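Local structure of beta-galactosidase/beta-glucuronidase (Faecalibacterium prausnitzii L2-6, 6MVF) at residues I183-F197 with E269-V281. The protein binds flavin mononucleotide and is a family 2 glycoside hydrolase, a beta-glucuronidase of a human gut bacterium. Sequence-based numbering, arbitrary orientation.
Sequences IMVTPKPTADGGATF and EIYANVGVRSYTV. With FMN (flavin mononucleotide), chain G.
Strand 183-189 runs roughly alongside strand 269-274, their axes 8.1 Å apart at closest approach and 30° apart in direction. No direct hydrogen bond joins the two segments; they meet through apolar side chains. At one end, Ile270 CD1 lies 3.7 Å from Ile183 CB, and the two side chains lie alongside, pointing opposite ways. The Val185 and Val274 side chains are nearly perpendicular and touch through Val185 CB and Val274 CG1. Val274 CG2 turns to the Phe197 ring and meets CE2 at its edge, in the ring plane, at 3.7 Å. A chi1 of -62° sets CG of Phe197 anti to the carbonyl carbon and carries the ring toward 269-281, CE2 to Val274 and CZ to Val276. This is the interior of a two-layered beta sandwich, the domain of the family 2 fold that is immunoglobulin-like in relatives. The hairpin 183-197 belongs to one sheet and strand 265-274 is an outer strand of the other. Further along, Val276 uses both branches: CG1 packs on Ala195 CB at 3.7 Å, and CG2 reaches Phe197 CZ at 3.9 Å. CG of Pro187 packs on Val274 CB at 4.0 Å. One water bridges the segments: it lies 2.8 Å from Pro187 O, is also within bonding distance of Gly275 O, and accepts from Arg277 N. The Arg277 side chain turns to the barrel domain, where NE bonds to Pro389 O. On the outer side of strand 183-189, Met184 SD lies 3.7 Å from C8 of the flavin, with CE beside its methyl groups. Thr186, two residues on, bonds through OG1 to Tyr386 OH, another residue of the flavin pocket.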
loop_
_atom_site.group_PDB
_atom_site.type_symbol
_atom_site.label_atom_id
_atom_site.label_comp_id
_atom_site.label_asym_id
_atom_site.label_seq_id
_atom_site.Cartn_x
_atom_site.Cartn_y
_atom_site.Cartn_z
ATOM N N ILE A 183 -19.172 -22.046 -12.794
ATOM C CA ILE A 183 -18.381 -22.330 -13.987
ATOM C C ILE A 183 -17.448 -23.497 -13.679
ATOM O O ILE A 183 -16.891 -23.595 -12.579
ATOM C CB ILE A 183 -17.625 -21.061 -14.446
ATOM C CG1 ILE A 183 -16.975 -21.262 -15.810
ATOM C CG2 ILE A 183 -16.600 -20.630 -13.418
ATOM C CD1 ILE A 183 -16.483 -19.975 -16.420
ATOM N N MET A 184 -17.328 -24.417 -14.630
ATOM C CA MET A 184 -16.359 -25.496 -14.544
ATOM C C MET A 184 -15.429 -25.460 -15.757
ATOM O O MET A 184 -15.851 -25.161 -16.884
ATOM C CB MET A 184 -17.048 -26.852 -14.407
ATOM C CG MET A 184 -17.871 -27.260 -15.590
ATOM S SD MET A 184 -18.686 -28.828 -15.261
ATOM C CE MET A 184 -17.291 -29.952 -15.073
ATOM N N VAL A 185 -14.149 -25.724 -15.509
ATOM C CA VAL A 185 -13.104 -25.544 -16.508
ATOM C C VAL A 185 -12.225 -26.779 -16.487
ATOM O O VAL A 185 -11.616 -27.092 -15.459
ATOM C CB VAL A 185 -12.259 -24.277 -16.250
ATOM C CG1 VAL A 185 -11.267 -24.056 -17.378
ATOM C CG2 VAL A 185 -13.155 -23.024 -16.037
ATOM N N THR A 186 -12.135 -27.464 -17.619
ATOM C CA THR A 186 -11.243 -28.603 -17.748
ATOM C C THR A 186 -10.130 -28.258 -18.720
ATOM O O THR A 186 -10.337 -28.283 -19.937
ATOM C CB THR A 186 -12.020 -29.834 -18.221
ATOM O OG1 THR A 186 -13.132 -30.063 -17.342
ATOM C CG2 THR A 186 -11.124 -31.061 -18.242
ATOM N N PRO A 187 -8.946 -27.892 -18.243
ATOM C CA PRO A 187 -7.825 -27.617 -19.149
ATOM C C PRO A 187 -7.037 -28.877 -19.463
ATOM O O PRO A 187 -6.737 -29.682 -18.582
ATOM C CB PRO A 187 -6.963 -26.625 -18.345
ATOM C CG PRO A 187 -7.811 -26.231 -17.114
ATOM C CD PRO A 187 -8.683 -27.407 -16.877
ATOM N N LYS A 188 -6.674 -29.048 -20.735
ATOM C CA LYS A 188 -5.830 -30.190 -21.098
ATOM C C LYS A 188 -4.763 -29.790 -22.111
ATOM O O LYS A 188 -5.051 -29.059 -23.075
ATOM C CB LYS A 188 -6.640 -31.367 -21.668
ATOM C CG LYS A 188 -7.543 -32.045 -20.656
ATOM C CD LYS A 188 -8.400 -33.112 -21.311
ATOM C CE LYS A 188 -9.334 -33.792 -20.308
ATOM N NZ LYS A 188 -8.604 -34.696 -19.385
ATOM N N PRO A 189 -3.532 -30.264 -21.922
ATOM C CA PRO A 189 -2.485 -30.013 -22.921
ATOM C C PRO A 189 -2.780 -30.756 -24.212
ATOM O O PRO A 189 -3.438 -31.795 -24.228
ATOM C CB PRO A 189 -1.218 -30.544 -22.246
ATOM C CG PRO A 189 -1.724 -31.578 -21.274
ATOM C CD PRO A 189 -3.036 -31.036 -20.768
ATOM N N THR A 190 -2.309 -30.192 -25.311
ATOM C CA THR A 190 -2.497 -30.766 -26.632
ATOM C C THR A 190 -1.138 -31.147 -27.203
ATOM O O THR A 190 -0.105 -30.582 -26.833
ATOM C CB THR A 190 -3.204 -29.779 -27.573
ATOM O OG1 THR A 190 -2.299 -28.714 -27.918
ATOM C CG2 THR A 190 -4.446 -29.186 -26.895
ATOM N N ALA A 191 -1.144 -32.110 -28.125
ATOM C CA ALA A 191 0.119 -32.564 -28.697
ATOM C C ALA A 191 0.911 -31.409 -29.301
ATOM O O ALA A 191 2.127 -31.326 -29.109
ATOM C CB ALA A 191 -0.133 -33.652 -29.738
ATOM N N ASP A 192 0.241 -30.486 -30.012
ATOM C CA ASP A 192 0.971 -29.423 -30.709
ATOM C C ASP A 192 1.558 -28.354 -29.778
ATOM O O ASP A 192 2.159 -27.403 -30.287
ATOM C CB ASP A 192 0.086 -28.760 -31.777
ATOM C CG ASP A 192 -1.134 -28.021 -31.194
ATOM O OD1 ASP A 192 -1.158 -27.691 -29.976
ATOM O OD2 ASP A 192 -2.087 -27.767 -31.980
ATOM N N GLY A 193 1.426 -28.481 -28.456
ATOM C CA GLY A 193 1.994 -27.523 -27.527
ATOM C C GLY A 193 1.020 -26.513 -26.971
ATOM O O GLY A 193 1.441 -25.579 -26.277
ATOM N N GLY A 194 -0.267 -26.652 -27.271
ATOM C CA GLY A 194 -1.277 -25.771 -26.765
ATOM C C GLY A 194 -2.101 -26.429 -25.688
ATOM O O GLY A 194 -1.695 -27.433 -25.082
ATOM N N ALA A 195 -3.283 -25.873 -25.454
ATOM C CA ALA A 195 -4.167 -26.373 -24.421
ATOM C C ALA A 195 -5.605 -26.105 -24.831
ATOM O O ALA A 195 -5.916 -25.055 -25.403
ATOM C CB ALA A 195 -3.878 -25.735 -23.057
ATOM N N THR A 196 -6.465 -27.081 -24.566
ATOM C CA THR A 196 -7.901 -26.907 -24.669
ATOM C C THR A 196 -8.439 -26.609 -23.277
ATOM O O THR A 196 -7.948 -27.151 -22.281
ATOM C CB THR A 196 -8.585 -28.153 -25.239
ATOM O OG1 THR A 196 -8.187 -29.291 -24.466
ATOM C CG2 THR A 196 -8.199 -28.371 -26.692
ATOM N N PHE A 197 -9.414 -25.714 -23.217
ATOM C CA PHE A 197 -10.156 -25.405 -22.001
ATOM C C PHE A 197 -11.589 -25.739 -22.351
ATOM O O PHE A 197 -12.250 -24.955 -23.038
ATOM C CB PHE A 197 -10.028 -23.938 -21.597
ATOM C CG PHE A 197 -8.628 -23.520 -21.278
ATOM C CD1 PHE A 197 -7.659 -23.459 -22.269
ATOM C CD2 PHE A 197 -8.275 -23.176 -19.976
ATOM C CE1 PHE A 197 -6.352 -23.070 -21.956
ATOM C CE2 PHE A 197 -6.971 -22.778 -19.654
ATOM C CZ PHE A 197 -6.009 -22.712 -20.636
ATOM N N GLU A 269 -20.660 -11.461 -14.069
ATOM C CA GLU A 269 -19.268 -11.771 -14.391
ATOM C C GLU A 269 -18.678 -12.643 -13.295
ATOM O O GLU A 269 -18.695 -12.255 -12.123
ATOM C CB GLU A 269 -18.454 -10.486 -14.557
ATOM C CG GLU A 269 -16.948 -10.654 -14.766
ATOM C CD GLU A 269 -16.225 -9.288 -14.836
ATOM O OE1 GLU A 269 -16.033 -8.760 -15.972
ATOM O OE2 GLU A 269 -15.881 -8.740 -13.741
ATOM N N ILE A 270 -18.168 -13.816 -13.677
ATOM C CA ILE A 270 -17.456 -14.704 -12.772
ATOM C C ILE A 270 -16.152 -15.131 -13.433
ATOM O O ILE A 270 -15.970 -15.010 -14.648
ATOM C CB ILE A 270 -18.284 -15.939 -12.379
ATOM C CG1 ILE A 270 -18.609 -16.763 -13.622
ATOM C CG2 ILE A 270 -19.535 -15.525 -11.626
ATOM C CD1 ILE A 270 -19.415 -18.000 -13.320
ATOM N N TYR A 271 -15.231 -15.636 -12.617
ATOM C CA TYR A 271 -13.928 -15.985 -13.145
ATOM C C TYR A 271 -13.297 -17.094 -12.312
ATOM O O TYR A 271 -13.768 -17.444 -11.229
ATOM C CB TYR A 271 -13.016 -14.751 -13.228
ATOM C CG TYR A 271 -12.734 -14.081 -11.912
ATOM C CD1 TYR A 271 -13.446 -12.949 -11.521
ATOM C CD2 TYR A 271 -11.738 -14.569 -11.058
ATOM C CE1 TYR A 271 -13.184 -12.322 -10.309
ATOM C CE2 TYR A 271 -11.466 -13.953 -9.838
ATOM C CZ TYR A 271 -12.190 -12.829 -9.470
ATOM O OH TYR A 271 -11.917 -12.216 -8.263
ATOM N N ALA A 272 -12.209 -17.644 -12.846
ATOM C CA ALA A 272 -11.579 -18.819 -12.270
ATOM C C ALA A 272 -10.118 -18.871 -12.699
ATOM O O ALA A 272 -9.806 -18.725 -13.886
ATOM C CB ALA A 272 -12.310 -20.094 -12.709
ATOM N N ASN A 273 -9.234 -19.089 -11.733
ATOM C CA ASN A 273 -7.835 -19.367 -12.006
ATOM C C ASN A 273 -7.660 -20.868 -12.206
ATOM O O ASN A 273 -8.172 -21.676 -11.415
ATOM C CB ASN A 273 -6.960 -18.852 -10.868
ATOM C CG ASN A 273 -7.073 -17.343 -10.697
ATOM O OD1 ASN A 273 -7.540 -16.638 -11.593
ATOM N ND2 ASN A 273 -6.623 -16.839 -9.558
ATOM N N VAL A 274 -6.988 -21.244 -13.296
ATOM C CA VAL A 274 -6.849 -22.643 -13.662
ATOM C C VAL A 274 -5.437 -22.869 -14.177
ATOM O O VAL A 274 -4.733 -21.933 -14.574
ATOM C CB VAL A 274 -7.894 -23.084 -14.721
ATOM C CG1 VAL A 274 -9.328 -22.841 -14.212
ATOM C CG2 VAL A 274 -7.640 -22.381 -16.044
ATOM N N GLY A 275 -5.028 -24.133 -14.154
ATOM C CA GLY A 275 -3.721 -24.516 -14.642
ATOM C C GLY A 275 -3.837 -25.687 -15.592
ATOM O O GLY A 275 -4.776 -26.480 -15.523
ATOM N N VAL A 276 -2.859 -25.781 -16.492
ATOM C CA VAL A 276 -2.786 -26.835 -17.496
ATOM C C VAL A 276 -1.751 -27.862 -17.036
ATOM O O VAL A 276 -0.551 -27.572 -16.992
ATOM C CB VAL A 276 -2.422 -26.263 -18.876
ATOM C CG1 VAL A 276 -2.692 -27.284 -19.960
ATOM C CG2 VAL A 276 -3.177 -24.959 -19.128
ATOM N N ARG A 277 -2.199 -29.069 -16.702
ATOM C CA ARG A 277 -1.269 -30.146 -16.394
ATOM C C ARG A 277 -1.952 -31.470 -16.651
ATOM O O ARG A 277 -3.169 -31.586 -16.533
ATOM C CB ARG A 277 -0.761 -30.110 -14.943
ATOM C CG ARG A 277 -1.735 -30.604 -13.900
ATOM C CD ARG A 277 -2.702 -29.522 -13.533
ATOM N NE ARG A 277 -3.716 -29.956 -12.583
ATOM C CZ ARG A 277 -4.787 -30.664 -12.923
ATOM N NH1 ARG A 277 -4.942 -31.038 -14.196
ATOM N NH2 ARG A 277 -5.685 -31.012 -11.994
ATOM N N SER A 278 -1.147 -32.462 -17.002
ATOM C CA SER A 278 -1.547 -33.858 -16.974
ATOM C C SER A 278 -0.605 -34.592 -16.032
ATOM O O SER A 278 0.477 -34.097 -15.703
ATOM C CB SER A 278 -1.516 -34.485 -18.370
ATOM O OG SER A 278 -0.249 -34.297 -18.990
ATOM N N TYR A 279 -1.028 -35.772 -15.587
ATOM C CA TYR A 279 -0.266 -36.482 -14.573
ATOM C C TYR A 279 -0.698 -37.942 -14.541
ATOM O O TYR A 279 -1.828 -38.287 -14.891
ATOM C CB TYR A 279 -0.410 -35.832 -13.181
ATOM C CG TYR A 279 -1.825 -35.765 -12.631
ATOM C CD1 TYR A 279 -2.674 -34.717 -12.960
ATOM C CD2 TYR A 279 -2.304 -36.739 -11.759
ATOM C CE1 TYR A 279 -3.968 -34.641 -12.462
ATOM C CE2 TYR A 279 -3.603 -36.673 -11.250
ATOM C CZ TYR A 279 -4.429 -35.612 -11.609
ATOM O OH TYR A 279 -5.711 -35.519 -11.109
ATOM N N THR A 280 0.227 -38.796 -14.112
ATOM C CA THR A 280 0.003 -40.227 -14.061
ATOM C C THR A 280 0.607 -40.758 -12.772
ATOM O O THR A 280 1.585 -40.206 -12.254
ATOM C CB THR A 280 0.619 -40.932 -15.287
ATOM O OG1 THR A 280 1.971 -40.488 -15.459
ATOM C CG2 THR A 280 -0.161 -40.592 -16.558
ATOM N N VAL A 281 -0.014 -41.807 -12.235
ATOM C CA VAL A 281 0.581 -42.627 -11.185
ATOM C C VAL A 281 0.571 -44.069 -11.660
ATOM O O VAL A 281 -0.483 -44.586 -12.049
ATOM C CB VAL A 281 -0.162 -42.509 -9.842
ATOM C CG1 VAL A 281 0.560 -43.328 -8.798
ATOM C CG2 VAL A 281 -0.285 -41.059 -9.395
HETATM N N1 FMN G . -25.447 -27.585 -12.574
HETATM C C2 FMN G . -25.969 -26.392 -12.278
HETATM O O2 FMN G . -27.158 -26.143 -12.488
HETATM N N3 FMN G . -25.268 -25.422 -11.733
HETATM C C4 FMN G . -24.007 -25.533 -11.455
HETATM O O4 FMN G . -23.364 -24.628 -10.948
HETATM C C4A FMN G . -23.379 -26.772 -11.759
HETATM N N5 FMN G . -22.115 -26.892 -11.466
HETATM C C5A FMN G . -21.469 -28.012 -11.718
HETATM C C6 FMN G . -20.137 -28.099 -11.403
HETATM C C7 FMN G . -19.453 -29.233 -11.659
HETATM C C7M FMN G . -18.018 -29.319 -11.312
HETATM C C8 FMN G . -20.146 -30.371 -12.250
HETATM C C8M FMN G . -19.404 -31.632 -12.517
HETATM C C9 FMN G . -21.483 -30.276 -12.567
HETATM C C9A FMN G . -22.177 -29.130 -12.329
HETATM N N10 FMN G . -23.530 -29.042 -12.617
HETATM C C10 FMN G . -24.170 -27.835 -12.343
HETATM C "C1'" FMN G . -24.137 -30.199 -13.259
HETATM C "C2'" FMN G . -25.216 -31.030 -12.606
HETATM O "O2'" FMN G . -24.456 -31.963 -11.880
HETATM C "C3'" FMN G . -26.024 -31.842 -13.594
HETATM O "O3'" FMN G . -25.886 -31.287 -14.884
HETATM C "C4'" FMN G . -27.513 -31.856 -13.330
HETATM O "O4'" FMN G . -27.867 -30.524 -12.989
HETATM C "C5'" FMN G . -27.959 -32.854 -12.262
HETATM O "O5'" FMN G . -28.102 -32.232 -10.997
HETATM P P FMN G . -28.213 -33.024 -9.629
HETATM O O1P FMN G . -29.073 -32.128 -8.830
HETATM O O2P FMN G . -28.807 -34.352 -9.995
HETATM O O3P FMN G . -26.855 -33.211 -9.042
HETATM O O HOH W 1 -5.290 -29.052 -16.279
#